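Local coordinates for toll-like receptor 6, Variable lymphocyte receptor B (Mus musculus, PDB 3A79), which probably senses microbial lipopeptides as an innate immune receptor ectodomain of leucine-rich repeats, here fused at its C-terminal end to part of a hagfish variable lymphocyte receptor, at residues 335-340 with 355-360; 323-328 with 341-346. All blocks are in the same frame, centred on the assembly; numbering follows the deposited sequence.

Contact 1 (335-340 with 355-360); sequences MLSISD and FTFLNF. With NAG (2-acetamido-2-deoxy-beta-D-glucopyranose), chain G.
M335 lays its thioether chain across the ring of F357 on the neighbouring strand. Its CB lies 3.7 Å from F357 CD2, and CG rests against F357 CB at 3.6 Å. SD stands obliquely off the ring in a Met-aromatic contact, and the bend at the last torsion (chi3 62°) swings CE over one face, 4.0 Å from the centroid, as a CH-pi contact. A flexible, unbranched methionine can fold over a flat partner in this way. F357 offers its ring edge to S337, whose OG lies in the ring plane 3.4 Å from CE2; O7 of the N-linked sugar also approaches that edge. Were an alanine here instead of this phenylalanine, the methyl of M335 would probably lose the aromatic face it covers, and a gap would be likely to open beside S337 and the sugar.

Both segments belong to the Toll-like receptor 6 part of the fusion and form parallel strands of consecutive turns in a leucine-rich-repeat solenoid. L336 N donates a hydrogen bond to F357 O, N359 N to L336 O and I338 N to N359 O. M335, S337, F357 and N359 face the concave side, whereas L336 and L358 point into the core. There L336 CB packs 3.7 Å from both L358 CD2 and F355 CE2, a branched aliphatic group filling space beside an aromatic one. I338 CB touches the F360 ring at CD2.

N359 carries the glycan through its ND2, bonded to C1 of the sugar (1.4 Å). Its OD1 is hydrogen-bonded to T361 OG1. S339, small enough to sit beside C6 of the sugar, turns OG to T361 N and makes a weak, long hydrogen bond of 3.5 Å from OG to O5 of the sugar.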
# COMPACT_ATOMS: atom_id res chain seq x y z
N MET B 335 -3.88 25.57 9.36
CA MET B 335 -2.99 24.47 8.99
C MET B 335 -3.03 23.29 9.96
O MET B 335 -2.82 23.45 11.15
CB MET B 335 -1.57 24.97 8.86
CG MET B 335 -1.43 26.22 8.04
SD MET B 335 0.18 26.94 8.33
CE MET B 335 1.21 25.59 7.73
N LEU B 336 -3.29 22.11 9.41
CA LEU B 336 -3.24 20.86 10.15
C LEU B 336 -2.31 19.88 9.46
O LEU B 336 -2.54 19.54 8.30
CB LEU B 336 -4.62 20.22 10.26
CG LEU B 336 -4.63 18.90 11.04
CD1 LEU B 336 -4.11 19.10 12.45
CD2 LEU B 336 -6.02 18.29 11.07
N SER B 337 -1.26 19.45 10.15
CA SER B 337 -0.42 18.35 9.71
C SER B 337 -0.54 17.18 10.70
O SER B 337 -0.36 17.37 11.90
CB SER B 337 1.05 18.77 9.59
OG SER B 337 1.26 19.80 8.64
N ILE B 338 -0.84 15.99 10.20
CA ILE B 338 -0.75 14.78 11.02
C ILE B 338 0.00 13.69 10.27
O ILE B 338 -0.54 13.12 9.34
CB ILE B 338 -2.11 14.21 11.36
CG1 ILE B 338 -2.86 15.13 12.32
CG2 ILE B 338 -1.93 12.81 11.94
CD1 ILE B 338 -4.28 14.69 12.60
N SER B 339 1.23 13.39 10.70
CA SER B 339 2.14 12.53 9.94
C SER B 339 2.76 11.36 10.72
O SER B 339 2.95 11.43 11.93
CB SER B 339 3.27 13.37 9.33
OG SER B 339 2.75 14.40 8.51
N ASP B 340 3.10 10.29 10.01
CA ASP B 340 3.75 9.13 10.63
C ASP B 340 2.91 8.53 11.78
O ASP B 340 3.37 8.42 12.91
CB ASP B 340 5.14 9.53 11.12
CG ASP B 340 5.96 8.34 11.58
OD1 ASP B 340 5.55 7.17 11.37
OD2 ASP B 340 7.05 8.59 12.15
N PHE B 355 -9.37 25.30 7.02
CA PHE B 355 -8.15 24.64 6.61
C PHE B 355 -7.76 25.18 5.25
O PHE B 355 -8.57 25.16 4.32
CB PHE B 355 -8.35 23.13 6.49
CG PHE B 355 -8.51 22.43 7.80
CD1 PHE B 355 -9.48 21.45 7.96
CD2 PHE B 355 -7.70 22.75 8.88
CE1 PHE B 355 -9.63 20.80 9.16
CE2 PHE B 355 -7.84 22.10 10.08
CZ PHE B 355 -8.81 21.12 10.22
N THR B 356 -6.54 25.67 5.14
CA THR B 356 -6.01 26.04 3.84
C THR B 356 -4.74 25.25 3.57
O THR B 356 -4.16 25.33 2.49
CB THR B 356 -5.74 27.55 3.74
OG1 THR B 356 -4.68 27.92 4.63
CG2 THR B 356 -7.00 28.33 4.10
N PHE B 357 -4.34 24.47 4.57
CA PHE B 357 -3.15 23.63 4.47
C PHE B 357 -3.35 22.30 5.18
O PHE B 357 -3.69 22.25 6.36
CB PHE B 357 -1.95 24.35 5.05
CG PHE B 357 -0.70 23.54 5.05
CD1 PHE B 357 0.14 23.56 3.95
CD2 PHE B 357 -0.36 22.76 6.14
CE1 PHE B 357 1.30 22.81 3.95
CE2 PHE B 357 0.80 22.00 6.15
CZ PHE B 357 1.63 22.03 5.05
N LEU B 358 -3.15 21.21 4.45
CA LEU B 358 -3.30 19.87 4.99
C LEU B 358 -2.12 19.00 4.57
O LEU B 358 -1.78 18.95 3.39
CB LEU B 358 -4.63 19.27 4.54
CG LEU B 358 -5.84 19.90 5.24
CD1 LEU B 358 -7.12 19.29 4.72
CD2 LEU B 358 -5.75 19.73 6.76
N ASN B 359 -1.50 18.35 5.54
CA ASN B 359 -0.31 17.54 5.32
C ASN B 359 -0.43 16.27 6.14
O ASN B 359 -0.13 16.26 7.33
CB ASN B 359 0.95 18.33 5.71
CG ASN B 359 2.25 17.52 5.59
OD1 ASN B 359 2.24 16.32 5.35
ND2 ASN B 359 3.39 18.21 5.79
N PHE B 360 -0.90 15.21 5.50
CA PHE B 360 -1.03 13.91 6.15
C PHE B 360 -0.01 12.93 5.59
O PHE B 360 -0.38 11.95 4.94
CB PHE B 360 -2.44 13.35 5.98
CG PHE B 360 -3.51 14.26 6.52
CD1 PHE B 360 -4.29 15.02 5.67
CD2 PHE B 360 -3.71 14.37 7.89
CE1 PHE B 360 -5.27 15.86 6.17
CE2 PHE B 360 -4.69 15.20 8.40
CZ PHE B 360 -5.47 15.95 7.54
C1 NAG G . 4.59 17.40 5.76
C2 NAG G . 5.75 18.38 5.51
C3 NAG G . 7.14 17.78 5.72
C4 NAG G . 7.23 16.86 6.94
C5 NAG G . 6.00 15.96 7.04
C6 NAG G . 5.99 15.22 8.37
C7 NAG G . 5.43 20.17 3.87
C8 NAG G . 5.51 20.56 2.42
N2 NAG G . 5.67 18.89 4.15
O3 NAG G . 8.10 18.81 5.81
O4 NAG G . 8.43 16.10 6.83
O5 NAG G . 4.80 16.71 6.97
O6 NAG G . 6.24 16.16 9.40
O7 NAG G . 5.14 21.01 4.74

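Contact 2 (323-328 with 341-346); sequences ALYSVF and TPFIHM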
# COMPACT_ATOMS: atom_id res chain seq x y z
N ALA B 323 -14.91 9.23 16.96
CA ALA B 323 -14.53 9.80 18.25
C ALA B 323 -13.13 10.38 18.24
O ALA B 323 -12.82 11.31 19.00
CB ALA B 323 -14.65 8.77 19.35
N LEU B 324 -12.28 9.82 17.39
CA LEU B 324 -10.90 10.25 17.27
C LEU B 324 -10.74 11.25 16.14
O LEU B 324 -10.21 12.33 16.36
CB LEU B 324 -9.98 9.03 17.07
CG LEU B 324 -8.54 9.25 16.57
CD1 LEU B 324 -7.64 9.82 17.65
CD2 LEU B 324 -7.97 7.96 16.06
N TYR B 325 -11.21 10.92 14.94
CA TYR B 325 -10.95 11.78 13.77
C TYR B 325 -11.71 13.12 13.78
O TYR B 325 -11.25 14.12 13.22
CB TYR B 325 -11.18 11.05 12.44
CG TYR B 325 -10.28 9.86 12.21
CD1 TYR B 325 -10.78 8.68 11.66
CD2 TYR B 325 -8.93 9.90 12.54
CE1 TYR B 325 -9.96 7.59 11.45
CE2 TYR B 325 -8.11 8.80 12.33
CZ TYR B 325 -8.63 7.65 11.79
OH TYR B 325 -7.83 6.55 11.58
N SER B 326 -12.89 13.15 14.39
CA SER B 326 -13.67 14.38 14.36
C SER B 326 -13.00 15.49 15.19
O SER B 326 -13.04 16.66 14.83
CB SER B 326 -15.10 14.11 14.81
OG SER B 326 -15.09 13.60 16.13
N VAL B 327 -12.38 15.10 16.30
CA VAL B 327 -11.62 16.02 17.14
C VAL B 327 -10.62 16.87 16.34
O VAL B 327 -10.33 18.00 16.73
CB VAL B 327 -10.88 15.24 18.24
CG1 VAL B 327 -9.79 16.08 18.88
CG2 VAL B 327 -11.88 14.74 19.28
N PHE B 328 -10.11 16.33 15.24
CA PHE B 328 -9.25 17.10 14.33
C PHE B 328 -10.04 17.72 13.18
O PHE B 328 -9.79 18.85 12.79
CB PHE B 328 -8.14 16.23 13.74
CG PHE B 328 -7.26 15.60 14.76
CD1 PHE B 328 -7.40 14.26 15.08
CD2 PHE B 328 -6.28 16.34 15.39
CE1 PHE B 328 -6.59 13.68 16.03
CE2 PHE B 328 -5.46 15.76 16.34
CZ PHE B 328 -5.62 14.42 16.66
N THR B 341 1.69 8.12 11.45
CA THR B 341 0.77 7.57 12.42
C THR B 341 0.13 6.33 11.82
O THR B 341 0.27 6.10 10.62
CB THR B 341 -0.36 8.55 12.66
OG1 THR B 341 -1.36 8.35 11.65
CG2 THR B 341 0.15 9.98 12.58
N PRO B 342 -0.59 5.55 12.63
CA PRO B 342 -1.33 4.39 12.11
C PRO B 342 -2.68 4.77 11.50
O PRO B 342 -3.45 3.86 11.19
CB PRO B 342 -1.60 3.55 13.36
CG PRO B 342 -0.99 4.30 14.52
CD PRO B 342 -0.75 5.69 14.08
N PHE B 343 -2.98 6.06 11.35
CA PHE B 343 -4.31 6.47 10.92
C PHE B 343 -4.65 5.96 9.52
O PHE B 343 -3.79 5.93 8.64
CB PHE B 343 -4.50 7.99 11.02
CG PHE B 343 -4.28 8.54 12.40
CD1 PHE B 343 -4.35 7.72 13.51
CD2 PHE B 343 -4.03 9.89 12.59
CE1 PHE B 343 -4.15 8.23 14.79
CE2 PHE B 343 -3.83 10.40 13.87
CZ PHE B 343 -3.88 9.57 14.96
N ILE B 344 -5.91 5.57 9.31
CA ILE B 344 -6.35 4.97 8.05
C ILE B 344 -7.22 5.92 7.23
O ILE B 344 -7.64 5.58 6.12
CB ILE B 344 -7.16 3.71 8.32
CG1 ILE B 344 -8.35 4.03 9.20
CG2 ILE B 344 -6.31 2.65 8.98
CD1 ILE B 344 -9.24 2.83 9.48
N HIS B 345 -7.47 7.11 7.77
CA HIS B 345 -8.49 8.00 7.22
C HIS B 345 -8.52 9.37 7.88
O HIS B 345 -7.92 9.58 8.94
CB HIS B 345 -9.87 7.35 7.40
CG HIS B 345 -10.92 7.91 6.48
ND1 HIS B 345 -10.95 7.62 5.14
CD2 HIS B 345 -11.96 8.73 6.72
CE1 HIS B 345 -11.97 8.24 4.58
NE2 HIS B 345 -12.60 8.93 5.52
N MET B 346 -9.21 10.31 7.24
CA MET B 346 -9.57 11.57 7.88
C MET B 346 -10.99 11.92 7.45
O MET B 346 -11.34 11.81 6.28
CB MET B 346 -8.59 12.70 7.55
CG MET B 346 -8.93 14.06 8.16
SD MET B 346 -9.12 14.05 9.96
CE MET B 346 -7.65 13.15 10.50
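The hydroxyl of Y325 accepts a nearly straight hydrogen bond from I344 N (3.1 Å to OH, 163° at the hydrogen), joining the helix to the loop. Tyrosine suits the place because its long, flat side chain carries a polar end through an apolar layer to a buried backbone N-H. I344 crosses it at about a right angle and brings CG1 to 3.5 Å from the same OH; its chi1 of 58° sets CG1 between the backbone N and carbonyl carbon.

The tyrosine ring is held on more than one side. H345 O stands over the centre of one face, 3.4 Å above the plane. In the ring plane, the edge at CE2 points to the face of F343, a T-shaped pair with centroids 5.6 Å apart and planes at 77°. The opposite face of F343 is covered by T341 CB. M346, bent at chi2 and chi3, doubles back although it leaves the backbone heading away from the helix; its CE thereby reaches Y325 CD2 at 4.0 Å, and SD lies near F328 CB. L324 CD2 adds a branched aliphatic contact to F343 CE1, also at 4.0 Å.

The loop has its own brace: T341 OG1 accepts from F343 N, an ST turn that fixes the backbone just ahead of the aromatic residue. Outward, P342 O is hydrogen-bonded to, the ring of H345 stacks on, and I344 packs on, aromatic side chains of another protein chain.

All this lies in the Toll-like receptor 6 part, where helix 321-329 packs through L324 on W263 of helix 263-273, F328 rests on L307 and L336 of strands 306-314 and 335-339, and F343 reaches V312 and I338 of the same two strands.

In the fold
From the N terminus the chain runs through helix 321-329, turns into strand 335-339, continues as the loop 341-346 and comes back as strand 357-359. Contact 2 closes the excursion from helix to loop around strand 335-339; contact 1 closes the next turn of the solenoid, from that strand to its successor. The segments alternate along the sequence, so the two closures cross rather than nest. They also meet in the core: I338 packs on both F343 and F328, F355 reaches the backbone of F328, and F360 touches M346. Together they tie the strand-bearing concave face to helix 321-329 and the loop 341-346.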